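Local coordinates for nickel-dependent hydrogenase large subunit (Allochromatium vinosum, PDB 3MYR), which carries the nickel-iron centre at which a heterodimeric hydrogenase oxidises molecular hydrogen, its electrons leaving through iron-sulfur clusters of the small subunit, at residues B[279-284]-B[385-390]. Sequence-based numbering, arbitrary orientation.
Sequences GNFLCY and SVEVGP
Asn280 holds segment 385-390 twice, once with its backbone and once with its side-chain amide. Its O accepts a hydrogen bond from the backbone N of Glu387 at 2.8 Å, while its ND2 donates to the carbonyl O of Ser385 at 3.1 Å. The latter bond is nearly straight (169° at the hydrogen), and the Ser385 O lies almost in the amide plane. CG stands anti to the carbonyl carbon (chi1 -53°), which carries the amide over to Ser385; on its other side OD1 accepts a hydrogen bond from the backbone N of Asp307. With an alanine here, the buried Ser385 O and the Asp307 N would probably each lose their side-chain partner. Leu282 N donates to Glu387 O at 3.0 Å, completing a single parallel beta bridge between Phe281 and Glu387. The same oxygen also receives a CA-H...O contact from Phe281. The bridge joins the loop 385-390 to one edge of strand 281-288, whose other edge pairs antiparallel with strand 300-305. Farther along, where the two segments diverge, a water donates to Leu282 O (2.6 Å) and accepts from Gly389 N, the N-cap of helix 390-399. On one face Val386 CG2 packs against Leu282 CB (3.8 Å), and Val388 CG1 touches Leu282 O; Val388, whose N is bonded to Asn513 OD1, also meets Pro509 of the nickel-iron pocket. On the other face the extended Glu387 chain runs beside the Phe281 ring, carboxylate and ring planes 51° apart, with OE2 3.7 Å from CE2. OE1 forms a salt bridge with Arg429 NE, which probably offsets the charge of this buried acid.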
ATOM      1  N   GLY B 279      -5.206  24.669   3.256  1.00 25.63           N
ATOM      2  CA  GLY B 279      -4.525  25.387   4.310  1.00 26.32           C
ATOM      3  C   GLY B 279      -4.627  24.759   5.728  1.00 26.54           C
ATOM      4  O   GLY B 279      -4.099  25.342   6.674  1.00 26.16           O
ATOM      5  N   ASN B 280      -5.296  23.618   5.879  1.00 24.27           N
ATOM      6  CA  ASN B 280      -5.484  22.956   7.201  1.00 25.88           C
ATOM      7  C   ASN B 280      -4.825  21.579   7.148  1.00 26.91           C
ATOM      8  O   ASN B 280      -4.961  20.901   6.140  1.00 25.25           O
ATOM      9  CB  ASN B 280      -6.968  22.749   7.467  1.00 25.70           C
ATOM     10  CG  ASN B 280      -7.765  24.052   7.306  1.00 29.19           C
ATOM     11  OD1 ASN B 280      -7.283  25.139   7.674  1.00 28.12           O
ATOM     12  ND2 ASN B 280      -8.967  23.946   6.786  1.00 26.43           N
ATOM     13  N   PHE B 281      -4.130  21.174   8.215  1.00 26.32           N
ATOM     14  CA  PHE B 281      -3.344  19.931   8.217  1.00 27.55           C
ATOM     15  C   PHE B 281      -3.576  19.200   9.521  1.00 27.64           C
ATOM     16  O   PHE B 281      -3.683  19.823  10.540  1.00 30.11           O
ATOM     17  CB  PHE B 281      -1.857  20.232   8.024  1.00 23.48           C
ATOM     18  CG  PHE B 281      -1.604  20.924   6.753  1.00 24.19           C
ATOM     19  CD1 PHE B 281      -1.783  22.314   6.669  1.00 24.27           C
ATOM     20  CD2 PHE B 281      -1.279  20.189   5.589  1.00 24.01           C
ATOM     21  CE1 PHE B 281      -1.615  23.007   5.409  1.00 20.71           C
ATOM     22  CE2 PHE B 281      -1.100  20.850   4.356  1.00 30.76           C
ATOM     23  CZ  PHE B 281      -1.344  22.253   4.261  1.00 23.21           C
ATOM     24  N   LEU B 282      -3.643  17.878   9.481  1.00 28.06           N
ATOM     25  CA  LEU B 282      -3.930  17.139  10.674  1.00 25.83           C
ATOM     26  C   LEU B 282      -2.918  15.987  10.846  1.00 27.24           C
ATOM     27  O   LEU B 282      -2.666  15.220   9.889  1.00 23.05           O
ATOM     28  CB  LEU B 282      -5.375  16.613  10.568  1.00 25.87           C
ATOM     29  CG  LEU B 282      -5.853  15.552  11.552  1.00 25.60           C
ATOM     30  CD1 LEU B 282      -6.079  16.242  12.913  1.00 26.91           C
ATOM     31  CD2 LEU B 282      -7.132  14.914  11.044  1.00 20.96           C
ATOM     32  N   CYS B 283      -2.416  15.845  12.091  1.00 27.37           N
ATOM     33  CA  CYS B 283      -1.577  14.726  12.506  1.00 27.90           C
ATOM     34  C   CYS B 283      -2.092  14.117  13.796  1.00 28.11           C
ATOM     35  O   CYS B 283      -2.357  14.843  14.740  1.00 27.28           O
ATOM     36  CB  CYS B 283      -0.146  15.187  12.794  1.00 27.49           C
ATOM     37  SG  CYS B 283       0.650  15.884  11.345  1.00 31.37           S
ATOM     38  N   TYR B 284      -2.103  12.792  13.867  1.00 26.49           N
ATOM     39  CA  TYR B 284      -2.283  12.129  15.148  1.00 25.51           C
ATOM     40  C   TYR B 284      -0.949  11.931  15.854  1.00 27.64           C
ATOM     41  O   TYR B 284      -0.941  11.672  17.078  1.00 27.47           O
ATOM     42  CB  TYR B 284      -2.983  10.790  14.973  1.00 23.72           C
ATOM     43  CG  TYR B 284      -4.320  10.814  14.264  1.00 20.44           C
ATOM     44  CD1 TYR B 284      -5.140  11.963  14.287  1.00 18.22           C
ATOM     45  CD2 TYR B 284      -4.830   9.627  13.661  1.00 18.62           C
ATOM     46  CE1 TYR B 284      -6.421  11.949  13.665  1.00 22.03           C
ATOM     47  CE2 TYR B 284      -6.146   9.608  13.005  1.00 20.20           C
ATOM     48  CZ  TYR B 284      -6.885  10.793  12.980  1.00 20.52           C
ATOM     49  OH  TYR B 284      -8.116  10.767  12.338  1.00 21.27           O
ATOM     50  N   SER B 385     -12.338  20.578   6.156  1.00 28.11           N
ATOM     51  CA  SER B 385     -11.509  19.782   5.272  1.00 28.14           C
ATOM     52  C   SER B 385     -10.079  19.993   5.645  1.00 28.95           C
ATOM     53  O   SER B 385      -9.665  21.137   5.786  1.00 27.76           O
ATOM     54  CB  SER B 385     -11.697  20.220   3.835  1.00 27.39           C
ATOM     55  OG  SER B 385     -12.929  19.723   3.367  1.00 29.21           O
ATOM     56  N   VAL B 386      -9.317  18.889   5.771  1.00 26.07           N
ATOM     57  CA  VAL B 386      -7.933  18.997   6.119  1.00 24.60           C
ATOM     58  C   VAL B 386      -7.095  18.112   5.169  1.00 23.67           C
ATOM     59  O   VAL B 386      -7.626  17.205   4.504  1.00 22.86           O
ATOM     60  CB  VAL B 386      -7.680  18.607   7.640  1.00 23.36           C
ATOM     61  CG1 VAL B 386      -8.495  19.434   8.578  1.00 26.91           C
ATOM     62  CG2 VAL B 386      -8.050  17.173   7.869  1.00 22.90           C
ATOM     63  N   GLU B 387      -5.789  18.358   5.160  1.00 22.65           N
ATOM     64  CA  GLU B 387      -4.855  17.509   4.430  1.00 22.83           C
ATOM     65  C   GLU B 387      -4.033  16.709   5.455  1.00 23.35           C
ATOM     66  O   GLU B 387      -3.630  17.272   6.505  1.00 23.19           O
ATOM     67  CB  GLU B 387      -3.903  18.329   3.569  1.00 21.09           C
ATOM     68  CG  GLU B 387      -2.733  17.471   3.038  1.00 20.53           C
ATOM     69  CD  GLU B 387      -1.913  18.135   1.931  1.00 26.63           C
ATOM     70  OE1 GLU B 387      -0.765  17.672   1.642  1.00 27.40           O
ATOM     71  OE2 GLU B 387      -2.390  19.153   1.370  1.00 28.31           O
ATOM     72  N   VAL B 388      -3.786  15.415   5.176  1.00 20.98           N
ATOM     73  CA  VAL B 388      -2.899  14.662   6.044  1.00 21.53           C
ATOM     74  C   VAL B 388      -1.713  14.161   5.217  1.00 21.56           C
ATOM     75  O   VAL B 388      -1.741  14.172   3.977  1.00 19.78           O
ATOM     76  CB  VAL B 388      -3.625  13.422   6.707  1.00 22.76           C
ATOM     77  CG1 VAL B 388      -4.790  13.967   7.619  1.00 20.26           C
ATOM     78  CG2 VAL B 388      -4.236  12.504   5.601  1.00 20.13           C
ATOM     79  N   GLY B 389      -0.688  13.668   5.879  1.00 19.41           N
ATOM     80  CA  GLY B 389       0.375  12.996   5.105  1.00 20.46           C
ATOM     81  C   GLY B 389       1.690  13.740   5.336  1.00 20.70           C
ATOM     82  O   GLY B 389       1.840  14.499   6.326  1.00 20.30           O
ATOM     83  N   PRO B 390       2.683  13.500   4.453  1.00 20.10           N
ATOM     84  CA  PRO B 390       3.999  14.085   4.701  1.00 20.34           C
ATOM     85  C   PRO B 390       4.016  15.582   4.873  1.00 21.47           C
ATOM     86  O   PRO B 390       4.821  16.088   5.654  1.00 21.92           O
ATOM     87  CB  PRO B 390       4.832  13.676   3.443  1.00 19.60           C
ATOM     88  CG  PRO B 390       4.176  12.353   3.003  1.00 19.30           C
ATOM     89  CD  PRO B 390       2.659  12.593   3.290  1.00 18.86           C
TER
HETATM   90  O   HOH W   1      -1.074  13.307   8.981  1.00 15.36           O